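PDB 4Q9D: benzoylformate decarboxylase from Mycobacterium smegmatis, which belongs to the thiamine pyrophosphate enzymes and forms a tetramer whose chains each combine three alpha/beta domains built on parallel sheets and carry a magnesium ion. Local coordinates for residues 221-226 and 327-332; 182-187 and 318-323; 5-10 and 136-141. All blocks are in the same frame, centred on the assembly; numbering follows the deposited sequence.

Contacts 1 and 2 share helix 318-328 of the central domain, while contact 3 joins two helices of the N-terminal domain. Along the chain contact 3 closes before the other two open, whereas the segments of contacts 1 and 2 alternate. Their centres lie about 15 Å apart, and they meet where Phe-223 CD2 rests 3.8 Å from Leu-322 CD2. Contact 3 stands well away, its centre about 50 Å from that of contact 1 and about 36 Å from that of contact 2. Helix 318-328 is thus held near its start by segment 182-187 and at and just beyond its end by helix 217-227, and contact 2 also reaches a second subunit.

Contact 1. Residues 221-226 and 327-332; sequences IEFAEK and ELIDTP
The ammonium nitrogen of Lys-226 is gripped at the C-terminal end of helix 318-328, where it hydrogen-bonds the carbonyl oxygen of Thr-326 and makes a weak bond, NZ to O of Ile-329, of 3.0 Å. Ile-329 is where the chain leaves helical geometry, so the lysine collects carbonyls at a helix terminus, an arrangement that the negative end of the helix dipole would probably favour. The lysine chain, extended beyond CG, runs past the Ile-329 side chain in the opposite direction, with Lys-226 CG 3.9 Å from Ile-329 CD1. The CE methylene then approaches Thr-331 OG1 to 3.6 Å. Ile-329 points toward helix 217-227. Its chi1 of 68° sets CG1 between the backbone N and the carbonyl carbon and carries CD1 to Phe-223 CE1 at 3.8 Å, oblique to the ring. At the other end of the lysine the ring of Pro-332 meets the backbone, CD lying 3.0 Å from Lys-226 O. Phe-223 continues inward over Leu-322 and Leu-325 of helix 318-328 and onto Leu-205 of strand 203-207, and Ile-329 also packs on Ile-197 of helix 187-199, so the contact joins helix 217-227 to the outgoing end of helix 318-328 beside the central-domain sheet.

Contact 2. Residues 182-187 and 318-323; sequences RVAPDA and VGIALS
In the central domain, a Rossmann-like parallel sheet flanked by helices, the short, weakly bonded strand 183-185 precedes helix 187-199 and strand 203-207 and lies along the first turn of helix 318-328, which follows strand 312-315, outermost of the sheet within the chain. Strand and helix axes approach to 7.3 Å and their directions differ by 35°. Ile-320 is the side chain around which the strand packs. Its CG1 stands anti to the carbonyl carbon (chi1 -64°) and the chain runs on extended, bringing CD1 over one face of the Arg-182 guanidinium, 3.7 Å above the plane and over its centre, while CG1 lies 3.7 Å from Arg-182 NH1. The apolar chain thus backs a flat charged group that, through NH2, forms a salt bridge with Asp-186 of the second subunit; Asp-186 here answers Arg-182 of that chain. Ala-184 pairs antiparallel with a strand of the same neighbour, so the interface and the helix packing meet on one short strand. The other branch of Ile-320, CG2, turns to the strand, 3.9 Å from Ala-184 CB and 3.7 Å from Pro-185 CD. One residue further along the helix, the CG of the Pro-185 ring presses on the Ala-321 CB methyl at 3.7 Å.

Contact 3. Residues 5-10 and 136-141; sequences KTVHDV and EDVPAA
Val-7 and Val-138 meet with their side chains crossing at about a right angle, each pointing from the first turn of its helix toward the other. The touching branch of Val-7 is CG1, placed anti to the backbone N (chi1 163°); it comes within 3.7 Å of Val-138 CB and 3.8 Å of Val-138 CG1, so one methyl rests on the branch point and the methyl beside it. The same CG1 approaches Pro-139 CD at 4.1 Å, while CG2, the second branch, faces the backbone at Glu-136.

A turn further along helix 7-18, Val-10 crosses the ring of Pro-139 at a slant. Its CG2 lies between the backbone N and the carbonyl carbon and meets Pro-139 CG at 3.6 Å. Pro-139 therefore receives a methyl from Val-7 on CD and one from Val-10 on CG, and its place in the first turn of helix 138-150 costs no intrahelical hydrogen bond, since first-turn nitrogens have no preceding turn to donate to.

These are two helices of the N-terminal domain: helix 138-150 is the connection in a beta-alpha-beta crossover from strand 128-130 to its neighbour 157-162, and Val-138 also packs on Ile-161 of that second strand. Helix 7-18, which leads into strand 22-25 of the same parallel sheet, is started by a capping box. Thr-6 N donates to Asp-9 OD2 at 2.8 Å, nearly straight at 167° though from above the carboxylate plane, and Asp-9 N returns a bond to Thr-6 OG1 at 3.1 Å. Ahead of the second helix, Asp-137 pairs with Arg-134 in a salt bridge and packs against Arg-104 of the third subunit.

Contact 1. Residues 221-226 and 327-332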
ATOM      1  N   ILE B 221     -29.801 -23.777 -17.347  1.00 24.76           N
ATOM      2  CA  ILE B 221     -30.467 -25.028 -17.728  1.00 28.42           C
ATOM      3  C   ILE B 221     -30.927 -24.999 -19.189  1.00 30.08           C
ATOM      4  O   ILE B 221     -30.686 -25.932 -19.955  1.00 30.75           O
ATOM      5  CB  ILE B 221     -31.679 -25.276 -16.835  1.00 28.04           C
ATOM      6  CG1 ILE B 221     -31.218 -25.705 -15.436  1.00 25.09           C
ATOM      7  CG2 ILE B 221     -32.620 -26.347 -17.471  1.00 31.43           C
ATOM      8  CD1 ILE B 221     -32.350 -25.640 -14.412  1.00 24.50           C
ATOM      9  N   GLU B 222     -31.568 -23.902 -19.576  1.00 28.77           N
ATOM     10  CA  GLU B 222     -32.050 -23.750 -20.939  1.00 28.39           C
ATOM     11  C   GLU B 222     -30.905 -23.817 -21.953  1.00 29.82           C
ATOM     12  O   GLU B 222     -30.999 -24.497 -22.985  1.00 32.99           O
ATOM     13  CB  GLU B 222     -32.833 -22.437 -21.079  1.00 23.90           C
ATOM     14  CG  GLU B 222     -33.471 -22.270 -22.457  1.00 34.66           C
ATOM     15  CD  GLU B 222     -34.161 -20.924 -22.629  1.00 45.78           C
ATOM     16  OE1 GLU B 222     -33.838 -19.978 -21.875  1.00 53.55           O
ATOM     17  OE2 GLU B 222     -35.020 -20.813 -23.523  1.00 50.25           O
ATOM     18  N   PHE B 223     -29.802 -23.138 -21.659  1.00 26.83           N
ATOM     19  CA  PHE B 223     -28.639 -23.242 -22.532  1.00 30.03           C
ATOM     20  C   PHE B 223     -28.053 -24.655 -22.543  1.00 26.68           C
ATOM     21  O   PHE B 223     -27.701 -25.189 -23.589  1.00 25.63           O
ATOM     22  CB  PHE B 223     -27.548 -22.232 -22.152  1.00 24.22           C
ATOM     23  CG  PHE B 223     -26.326 -22.326 -23.029  1.00 25.51           C
ATOM     24  CD1 PHE B 223     -26.355 -21.862 -24.335  1.00 24.17           C
ATOM     25  CD2 PHE B 223     -25.161 -22.891 -22.555  1.00 24.26           C
ATOM     26  CE1 PHE B 223     -25.233 -21.960 -25.152  1.00 22.59           C
ATOM     27  CE2 PHE B 223     -24.046 -22.971 -23.349  1.00 25.31           C
ATOM     28  CZ  PHE B 223     -24.086 -22.520 -24.661  1.00 29.39           C
ATOM     29  N   ALA B 224     -27.914 -25.247 -21.366  1.00 25.06           N
ATOM     30  CA  ALA B 224     -27.267 -26.545 -21.269  1.00 31.64           C
ATOM     31  C   ALA B 224     -28.087 -27.580 -22.042  1.00 35.55           C
ATOM     32  O   ALA B 224     -27.529 -28.450 -22.716  1.00 29.64           O
ATOM     33  CB  ALA B 224     -27.126 -26.966 -19.802  1.00 20.58           C
ATOM     34  N   GLU B 225     -29.413 -27.472 -21.951  1.00 30.70           N
ATOM     35  CA  GLU B 225     -30.296 -28.439 -22.631  1.00 33.39           C
ATOM     36  C   GLU B 225     -30.264 -28.310 -24.162  1.00 35.30           C
ATOM     37  O   GLU B 225     -30.211 -29.308 -24.866  1.00 35.12           O
ATOM     38  CB  GLU B 225     -31.722 -28.353 -22.091  1.00 27.33           C
ATOM     39  CG  GLU B 225     -31.839 -28.951 -20.681  1.00 33.07           C
ATOM     40  CD  GLU B 225     -33.260 -28.887 -20.159  1.00 29.10           C
ATOM     41  OE1 GLU B 225     -34.091 -28.294 -20.867  1.00 37.30           O
ATOM     42  OE2 GLU B 225     -33.538 -29.405 -19.044  1.00 29.16           O
ATOM     43  N   LYS B 226     -30.238 -27.085 -24.672  1.00 34.02           N
ATOM     44  CA  LYS B 226     -30.016 -26.895 -26.097  1.00 26.90           C
ATOM     45  C   LYS B 226     -28.668 -27.415 -26.568  1.00 33.57           C
ATOM     46  O   LYS B 226     -28.574 -28.077 -27.598  1.00 36.17           O
ATOM     47  CB  LYS B 226     -30.157 -25.438 -26.494  1.00 34.07           C
ATOM     48  CG  LYS B 226     -30.050 -25.242 -28.004  1.00 29.51           C
ATOM     49  CD  LYS B 226     -30.563 -23.854 -28.363  1.00 34.27           C
ATOM     50  CE  LYS B 226     -30.488 -23.596 -29.878  1.00 36.42           C
ATOM     51  NZ  LYS B 226     -31.105 -22.289 -30.202  1.00 32.68           N
ATOM     52  N   GLU B 327     -30.068 -18.268 -27.779  1.00 31.70           N
ATOM     53  CA  GLU B 327     -30.544 -17.752 -29.054  1.00 34.18           C
ATOM     54  C   GLU B 327     -29.535 -17.879 -30.171  1.00 33.11           C
ATOM     55  O   GLU B 327     -29.932 -18.147 -31.289  1.00 35.52           O
ATOM     56  CB  GLU B 327     -31.014 -16.306 -28.920  1.00 33.33           C
ATOM     57  CG  GLU B 327     -32.224 -16.210 -28.029  1.00 44.85           C
ATOM     58  CD  GLU B 327     -32.538 -14.791 -27.600  1.00 66.74           C
ATOM     59  OE1 GLU B 327     -31.742 -13.879 -27.918  1.00 72.90           O
ATOM     60  OE2 GLU B 327     -33.587 -14.584 -26.939  1.00 79.60           O
ATOM     61  N   LEU B 328     -28.239 -17.729 -29.887  1.00 33.78           N
ATOM     62  CA  LEU B 328     -27.243 -17.714 -30.967  1.00 34.15           C
ATOM     63  C   LEU B 328     -26.810 -19.083 -31.468  1.00 35.34           C
ATOM     64  O   LEU B 328     -26.511 -19.227 -32.645  1.00 35.49           O
ATOM     65  CB  LEU B 328     -25.989 -16.911 -30.589  1.00 32.03           C
ATOM     66  CG  LEU B 328     -26.130 -15.419 -30.271  1.00 41.10           C
ATOM     67  CD1 LEU B 328     -24.889 -14.944 -29.521  1.00 31.59           C
ATOM     68  CD2 LEU B 328     -26.276 -14.630 -31.542  1.00 33.63           C
ATOM     69  N   ILE B 329     -26.729 -20.085 -30.589  1.00 29.83           N
ATOM     70  CA  ILE B 329     -26.218 -21.370 -31.047  1.00 31.19           C
ATOM     71  C   ILE B 329     -27.254 -22.193 -31.862  1.00 34.68           C
ATOM     72  O   ILE B 329     -28.472 -22.075 -31.674  1.00 31.93           O
ATOM     73  CB  ILE B 329     -25.620 -22.248 -29.899  1.00 30.57           C
ATOM     74  CG1 ILE B 329     -26.709 -22.710 -28.946  1.00 23.57           C
ATOM     75  CG2 ILE B 329     -24.500 -21.510 -29.138  1.00 27.62           C
ATOM     76  CD1 ILE B 329     -26.333 -23.990 -28.207  1.00 26.45           C
ATOM     77  N   ASP B 330     -26.737 -23.025 -32.762  1.00 35.14           N
ATOM     78  CA  ASP B 330     -27.538 -24.003 -33.482  1.00 36.98           C
ATOM     79  C   ASP B 330     -27.966 -25.108 -32.538  1.00 37.91           C
ATOM     80  O   ASP B 330     -27.244 -25.446 -31.599  1.00 40.50           O
ATOM     81  CB  ASP B 330     -26.690 -24.633 -34.584  1.00 33.39           C
ATOM     82  CG  ASP B 330     -26.311 -23.647 -35.642  1.00 39.86           C
ATOM     83  OD1 ASP B 330     -27.105 -22.691 -35.837  1.00 40.49           O
ATOM     84  OD2 ASP B 330     -25.234 -23.821 -36.271  1.00 42.44           O
ATOM     85  N   THR B 331     -29.130 -25.685 -32.796  1.00 47.15           N
ATOM     86  CA  THR B 331     -29.484 -26.965 -32.188  1.00 44.17           C
ATOM     87  C   THR B 331     -28.548 -28.027 -32.779  1.00 43.78           C
ATOM     88  O   THR B 331     -28.430 -28.160 -34.004  1.00 40.97           O
ATOM     89  CB  THR B 331     -30.954 -27.306 -32.459  1.00 51.93           C
ATOM     90  OG1 THR B 331     -31.784 -26.308 -31.852  1.00 48.56           O
ATOM     91  CG2 THR B 331     -31.300 -28.647 -31.877  1.00 48.22           C
ATOM     92  N   PRO B 332     -27.812 -28.735 -31.912  1.00 44.77           N
ATOM     93  CA  PRO B 332     -26.832 -29.694 -32.429  1.00 46.19           C
ATOM     94  C   PRO B 332     -27.568 -30.813 -33.148  1.00 58.91           C
ATOM     95  O   PRO B 332     -28.704 -31.137 -32.775  1.00 44.29           O
ATOM     96  CB  PRO B 332     -26.165 -30.245 -31.161  1.00 45.85           C
ATOM     97  CG  PRO B 332     -26.490 -29.244 -30.076  1.00 49.32           C
ATOM     98  CD  PRO B 332     -27.844 -28.703 -30.441  1.00 49.02           C
TER

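Contact 2. Residues 182-187 and 318-323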
ATOM      1  N   ARG B 182     -25.009  -4.820 -13.872  1.00 26.90           N
ATOM      2  CA  ARG B 182     -24.632  -5.788 -14.898  1.00 26.39           C
ATOM      3  C   ARG B 182     -24.048  -5.021 -16.063  1.00 20.48           C
ATOM      4  O   ARG B 182     -24.471  -3.893 -16.333  1.00 23.38           O
ATOM      5  CB  ARG B 182     -25.869  -6.552 -15.450  1.00 17.64           C
ATOM      6  CG  ARG B 182     -26.775  -7.160 -14.422  1.00 20.62           C
ATOM      7  CD  ARG B 182     -27.840  -8.072 -15.062  1.00 27.29           C
ATOM      8  NE  ARG B 182     -28.740  -7.352 -15.979  1.00 28.21           N
ATOM      9  CZ  ARG B 182     -29.738  -7.920 -16.659  1.00 36.62           C
ATOM     10  NH1 ARG B 182     -29.986  -9.230 -16.525  1.00 27.00           N
ATOM     11  NH2 ARG B 182     -30.498  -7.181 -17.473  1.00 29.36           N
ATOM     12  N   VAL B 183     -23.093  -5.631 -16.763  1.00 19.26           N
ATOM     13  CA  VAL B 183     -22.787  -5.234 -18.136  1.00 19.24           C
ATOM     14  C   VAL B 183     -23.063  -6.448 -19.028  1.00 30.55           C
ATOM     15  O   VAL B 183     -23.063  -7.578 -18.545  1.00 24.51           O
ATOM     16  CB  VAL B 183     -21.332  -4.705 -18.299  1.00 21.32           C
ATOM     17  CG1 VAL B 183     -21.122  -3.450 -17.420  1.00 20.98           C
ATOM     18  CG2 VAL B 183     -20.298  -5.789 -17.941  1.00 23.42           C
ATOM     19  N   ALA B 184     -23.301  -6.231 -20.316  1.00 26.44           N
ATOM     20  CA  ALA B 184     -23.548  -7.348 -21.228  1.00 26.09           C
ATOM     21  C   ALA B 184     -22.284  -7.678 -21.977  1.00 27.52           C
ATOM     22  O   ALA B 184     -21.450  -6.812 -22.154  1.00 24.04           O
ATOM     23  CB  ALA B 184     -24.684  -6.989 -22.239  1.00 23.01           C
ATOM     24  N   PRO B 185     -22.144  -8.935 -22.439  1.00 27.04           N
ATOM     25  CA  PRO B 185     -21.040  -9.290 -23.340  1.00 23.15           C
ATOM     26  C   PRO B 185     -21.066  -8.408 -24.607  1.00 26.64           C
ATOM     27  O   PRO B 185     -22.118  -8.019 -25.080  1.00 23.04           O
ATOM     28  CB  PRO B 185     -21.367 -10.743 -23.732  1.00 20.78           C
ATOM     29  CG  PRO B 185     -22.250 -11.269 -22.599  1.00 19.46           C
ATOM     30  CD  PRO B 185     -23.082 -10.057 -22.233  1.00 25.43           C
ATOM     31  N   ASP B 186     -19.904  -8.081 -25.130  1.00 22.84           N
ATOM     32  CA  ASP B 186     -19.793  -7.450 -26.428  1.00 28.98           C
ATOM     33  C   ASP B 186     -20.505  -8.410 -27.410  1.00 32.86           C
ATOM     34  O   ASP B 186     -20.137  -9.582 -27.497  1.00 25.03           O
ATOM     35  CB  ASP B 186     -18.293  -7.315 -26.711  1.00 26.86           C
ATOM     36  CG  ASP B 186     -17.968  -6.883 -28.134  1.00 32.66           C
ATOM     37  OD1 ASP B 186     -18.795  -7.059 -29.035  1.00 32.56           O
ATOM     38  OD2 ASP B 186     -16.818  -6.412 -28.349  1.00 35.96           O
ATOM     39  N   ALA B 187     -21.523  -7.930 -28.127  1.00 21.41           N
ATOM     40  CA  ALA B 187     -22.377  -8.817 -28.931  1.00 26.65           C
ATOM     41  C   ALA B 187     -21.599  -9.468 -30.072  1.00 27.70           C
ATOM     42  O   ALA B 187     -21.805 -10.629 -30.427  1.00 28.36           O
ATOM     43  CB  ALA B 187     -23.633  -8.045 -29.474  1.00 25.39           C
ATOM     44  N   VAL B 318     -23.197 -13.253 -16.520  1.00 22.08           N
ATOM     45  CA  VAL B 318     -23.278 -14.625 -17.039  1.00 24.53           C
ATOM     46  C   VAL B 318     -24.716 -14.970 -17.397  1.00 23.23           C
ATOM     47  O   VAL B 318     -24.973 -15.780 -18.280  1.00 25.03           O
ATOM     48  CB  VAL B 318     -22.658 -15.661 -16.066  1.00 25.43           C
ATOM     49  CG1 VAL B 318     -21.177 -15.396 -15.937  1.00 22.99           C
ATOM     50  CG2 VAL B 318     -23.345 -15.600 -14.689  1.00 15.88           C
ATOM     51  N   GLY B 319     -25.653 -14.326 -16.712  1.00 20.11           N
ATOM     52  CA  GLY B 319     -27.068 -14.489 -17.005  1.00 25.02           C
ATOM     53  C   GLY B 319     -27.424 -13.963 -18.385  1.00 23.35           C
ATOM     54  O   GLY B 319     -28.088 -14.644 -19.171  1.00 28.06           O
ATOM     55  N   ILE B 320     -26.982 -12.749 -18.695  1.00 27.54           N
ATOM     56  CA  ILE B 320     -27.197 -12.199 -20.027  1.00 22.46           C
ATOM     57  C   ILE B 320     -26.498 -13.064 -21.073  1.00 25.32           C
ATOM     58  O   ILE B 320     -27.041 -13.340 -22.134  1.00 24.79           O
ATOM     59  CB  ILE B 320     -26.663 -10.750 -20.118  1.00 20.42           C
ATOM     60  CG1 ILE B 320     -27.466  -9.854 -19.182  1.00 22.37           C
ATOM     61  CG2 ILE B 320     -26.752 -10.228 -21.549  1.00 22.15           C
ATOM     62  CD1 ILE B 320     -26.968  -8.418 -19.152  1.00 28.95           C
ATOM     63  N   ALA B 321     -25.264 -13.468 -20.790  1.00 23.69           N
ATOM     64  CA  ALA B 321     -24.517 -14.267 -21.744  1.00 24.87           C
ATOM     65  C   ALA B 321     -25.242 -15.565 -22.082  1.00 24.28           C
ATOM     66  O   ALA B 321     -25.307 -15.924 -23.245  1.00 28.46           O
ATOM     67  CB  ALA B 321     -23.074 -14.563 -21.243  1.00 18.53           C
ATOM     68  N   LEU B 322     -25.773 -16.253 -21.065  1.00 23.49           N
ATOM     69  CA  LEU B 322     -26.401 -17.571 -21.254  1.00 26.76           C
ATOM     70  C   LEU B 322     -27.695 -17.486 -22.078  1.00 25.64           C
ATOM     71  O   LEU B 322     -27.862 -18.237 -23.025  1.00 25.66           O
ATOM     72  CB  LEU B 322     -26.666 -18.281 -19.915  1.00 23.04           C
ATOM     73  CG  LEU B 322     -25.451 -18.903 -19.201  1.00 30.28           C
ATOM     74  CD1 LEU B 322     -25.753 -19.076 -17.696  1.00 19.57           C
ATOM     75  CD2 LEU B 322     -25.037 -20.234 -19.857  1.00 24.11           C
ATOM     76  N   SER B 323     -28.581 -16.557 -21.725  1.00 23.04           N
ATOM     77  CA  SER B 323     -29.806 -16.306 -22.483  1.00 30.99           C
ATOM     78  C   SER B 323     -29.496 -16.007 -23.931  1.00 33.67           C
ATOM     79  O   SER B 323     -30.143 -16.521 -24.833  1.00 33.72           O
ATOM     80  CB  SER B 323     -30.572 -15.110 -21.914  1.00 27.04           C
ATOM     81  OG  SER B 323     -30.924 -15.381 -20.579  1.00 54.16           O
TER

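Contact 3. Residues 5-10 and 136-141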
ATOM      1  N   LYS B   5     -30.463  19.600  10.016  1.00 40.36           N
ATOM      2  CA  LYS B   5     -30.099  18.196   9.790  1.00 32.70           C
ATOM      3  C   LYS B   5     -28.587  18.030   9.940  1.00 29.65           C
ATOM      4  O   LYS B   5     -27.811  18.856   9.461  1.00 28.11           O
ATOM      5  CB  LYS B   5     -30.498  17.769   8.387  1.00 33.06           C
ATOM      6  CG  LYS B   5     -31.948  17.996   8.074  1.00 38.53           C
ATOM      7  CD  LYS B   5     -32.817  17.079   8.866  1.00 49.18           C
ATOM      8  CE  LYS B   5     -34.096  16.754   8.096  1.00 62.23           C
ATOM      9  NZ  LYS B   5     -35.132  16.165   8.986  1.00 50.88           N
ATOM     10  N   THR B   6     -28.178  16.976  10.624  1.00 27.45           N
ATOM     11  CA  THR B   6     -26.768  16.644  10.736  1.00 25.85           C
ATOM     12  C   THR B   6     -26.378  15.616   9.669  1.00 30.55           C
ATOM     13  O   THR B   6     -27.225  14.998   9.024  1.00 28.19           O
ATOM     14  CB  THR B   6     -26.492  16.036  12.103  1.00 27.46           C
ATOM     15  OG1 THR B   6     -27.286  14.854  12.230  1.00 25.90           O
ATOM     16  CG2 THR B   6     -26.888  17.057  13.245  1.00 26.38           C
ATOM     17  N   VAL B   7     -25.083  15.419   9.512  1.00 29.82           N
ATOM     18  CA  VAL B   7     -24.568  14.345   8.681  1.00 23.47           C
ATOM     19  C   VAL B   7     -25.229  12.993   9.047  1.00 24.40           C
ATOM     20  O   VAL B   7     -25.583  12.209   8.166  1.00 20.04           O
ATOM     21  CB  VAL B   7     -23.032  14.271   8.816  1.00 25.43           C
ATOM     22  CG1 VAL B   7     -22.493  12.909   8.300  1.00 19.80           C
ATOM     23  CG2 VAL B   7     -22.379  15.464   8.060  1.00 22.16           C
ATOM     24  N   HIS B   8     -25.427  12.761  10.342  1.00 21.90           N
ATOM     25  CA  HIS B   8     -26.097  11.557  10.844  1.00 24.75           C
ATOM     26  C   HIS B   8     -27.526  11.444  10.283  1.00 31.64           C
ATOM     27  O   HIS B   8     -27.916  10.388   9.767  1.00 24.03           O
ATOM     28  CB  HIS B   8     -26.096  11.605  12.384  1.00 23.85           C
ATOM     29  CG  HIS B   8     -26.554  10.344  13.052  1.00 22.76           C
ATOM     30  ND1 HIS B   8     -27.885   9.976  13.126  1.00 27.18           N
ATOM     31  CD2 HIS B   8     -25.863   9.378  13.711  1.00 29.09           C
ATOM     32  CE1 HIS B   8     -27.995   8.846  13.805  1.00 26.14           C
ATOM     33  NE2 HIS B   8     -26.782   8.457  14.170  1.00 28.69           N
ATOM     34  N   ASP B   9     -28.303  12.532  10.370  1.00 27.92           N
ATOM     35  CA  ASP B   9     -29.681  12.539   9.851  1.00 25.71           C
ATOM     36  C   ASP B   9     -29.749  12.155   8.386  1.00 25.24           C
ATOM     37  O   ASP B   9     -30.509  11.258   7.987  1.00 24.56           O
ATOM     38  CB  ASP B   9     -30.342  13.935   9.980  1.00 24.03           C
ATOM     39  CG  ASP B   9     -30.550  14.365  11.428  1.00 23.09           C
ATOM     40  OD1 ASP B   9     -30.850  13.501  12.278  1.00 29.80           O
ATOM     41  OD2 ASP B   9     -30.392  15.572  11.713  1.00 32.76           O
ATOM     42  N   VAL B  10     -29.011  12.889   7.562  1.00 21.72           N
ATOM     43  CA  VAL B  10     -29.143  12.689   6.138  1.00 22.00           C
ATOM     44  C   VAL B  10     -28.494  11.366   5.673  1.00 23.21           C
ATOM     45  O   VAL B  10     -28.882  10.823   4.633  1.00 21.72           O
ATOM     46  CB  VAL B  10     -28.632  13.916   5.319  1.00 29.44           C
ATOM     47  CG1 VAL B  10     -29.227  15.228   5.890  1.00 27.02           C
ATOM     48  CG2 VAL B  10     -27.137  13.992   5.315  1.00 23.04           C
ATOM     49  N   GLU B 136     -18.623  16.662   5.867  1.00 15.87           N
ATOM     50  CA  GLU B 136     -19.779  16.969   5.002  1.00 18.42           C
ATOM     51  C   GLU B 136     -19.936  16.013   3.841  1.00 22.49           C
ATOM     52  O   GLU B 136     -21.011  15.927   3.245  1.00 23.72           O
ATOM     53  CB  GLU B 136     -19.665  18.405   4.453  1.00 21.20           C
ATOM     54  CG  GLU B 136     -19.969  19.488   5.488  1.00 25.43           C
ATOM     55  CD  GLU B 136     -18.772  19.857   6.375  1.00 27.95           C
ATOM     56  OE1 GLU B 136     -17.663  19.265   6.238  1.00 27.61           O
ATOM     57  OE2 GLU B 136     -18.943  20.756   7.216  1.00 37.33           O
ATOM     58  N   ASP B 137     -18.859  15.302   3.501  1.00 19.40           N
ATOM     59  CA  ASP B 137     -18.886  14.363   2.383  1.00 22.49           C
ATOM     60  C   ASP B 137     -19.207  12.934   2.826  1.00 20.17           C
ATOM     61  O   ASP B 137     -19.259  12.039   1.997  1.00 23.60           O
ATOM     62  CB  ASP B 137     -17.534  14.311   1.670  1.00 21.08           C
ATOM     63  CG  ASP B 137     -17.213  15.569   0.945  1.00 26.24           C
ATOM     64  OD1 ASP B 137     -18.155  16.255   0.456  1.00 27.79           O
ATOM     65  OD2 ASP B 137     -16.005  15.850   0.848  1.00 37.62           O
ATOM     66  N   VAL B 138     -19.421  12.721   4.118  1.00 19.87           N
ATOM     67  CA  VAL B 138     -19.761  11.370   4.594  1.00 21.64           C
ATOM     68  C   VAL B 138     -20.972  10.796   3.815  1.00 22.13           C
ATOM     69  O   VAL B 138     -20.902   9.683   3.307  1.00 23.95           O
ATOM     70  CB  VAL B 138     -19.963  11.365   6.114  1.00 20.64           C
ATOM     71  CG1 VAL B 138     -20.653  10.088   6.613  1.00 16.40           C
ATOM     72  CG2 VAL B 138     -18.627  11.571   6.795  1.00 19.04           C
ATOM     73  N   PRO B 139     -22.057  11.583   3.655  1.00 20.91           N
ATOM     74  CA  PRO B 139     -23.210  11.020   2.927  1.00 23.12           C
ATOM     75  C   PRO B 139     -22.875  10.644   1.485  1.00 22.37           C
ATOM     76  O   PRO B 139     -23.188   9.520   1.060  1.00 23.76           O
ATOM     77  CB  PRO B 139     -24.266  12.159   2.968  1.00 22.92           C
ATOM     78  CG  PRO B 139     -23.906  12.951   4.220  1.00 17.04           C
ATOM     79  CD  PRO B 139     -22.351  12.925   4.207  1.00 19.96           C
ATOM     80  N   ALA B 140     -22.257  11.552   0.731  1.00 21.13           N
ATOM     81  CA  ALA B 140     -21.852  11.197  -0.639  1.00 23.07           C
ATOM     82  C   ALA B 140     -20.886   9.995  -0.646  1.00 20.73           C
ATOM     83  O   ALA B 140     -20.869   9.235  -1.607  1.00 22.75           O
ATOM     84  CB  ALA B 140     -21.204  12.394  -1.358  1.00 23.12           C
ATOM     85  N   ALA B 141     -20.080   9.837   0.407  1.00 17.82           N
ATOM     86  CA  ALA B 141     -19.116   8.714   0.479  1.00 22.89           C
ATOM     87  C   ALA B 141     -19.845   7.374   0.613  1.00 20.93           C
ATOM     88  O   ALA B 141     -19.469   6.368  -0.010  1.00 23.76           O
ATOM     89  CB  ALA B 141     -18.161   8.896   1.628  1.00 14.36           C
TER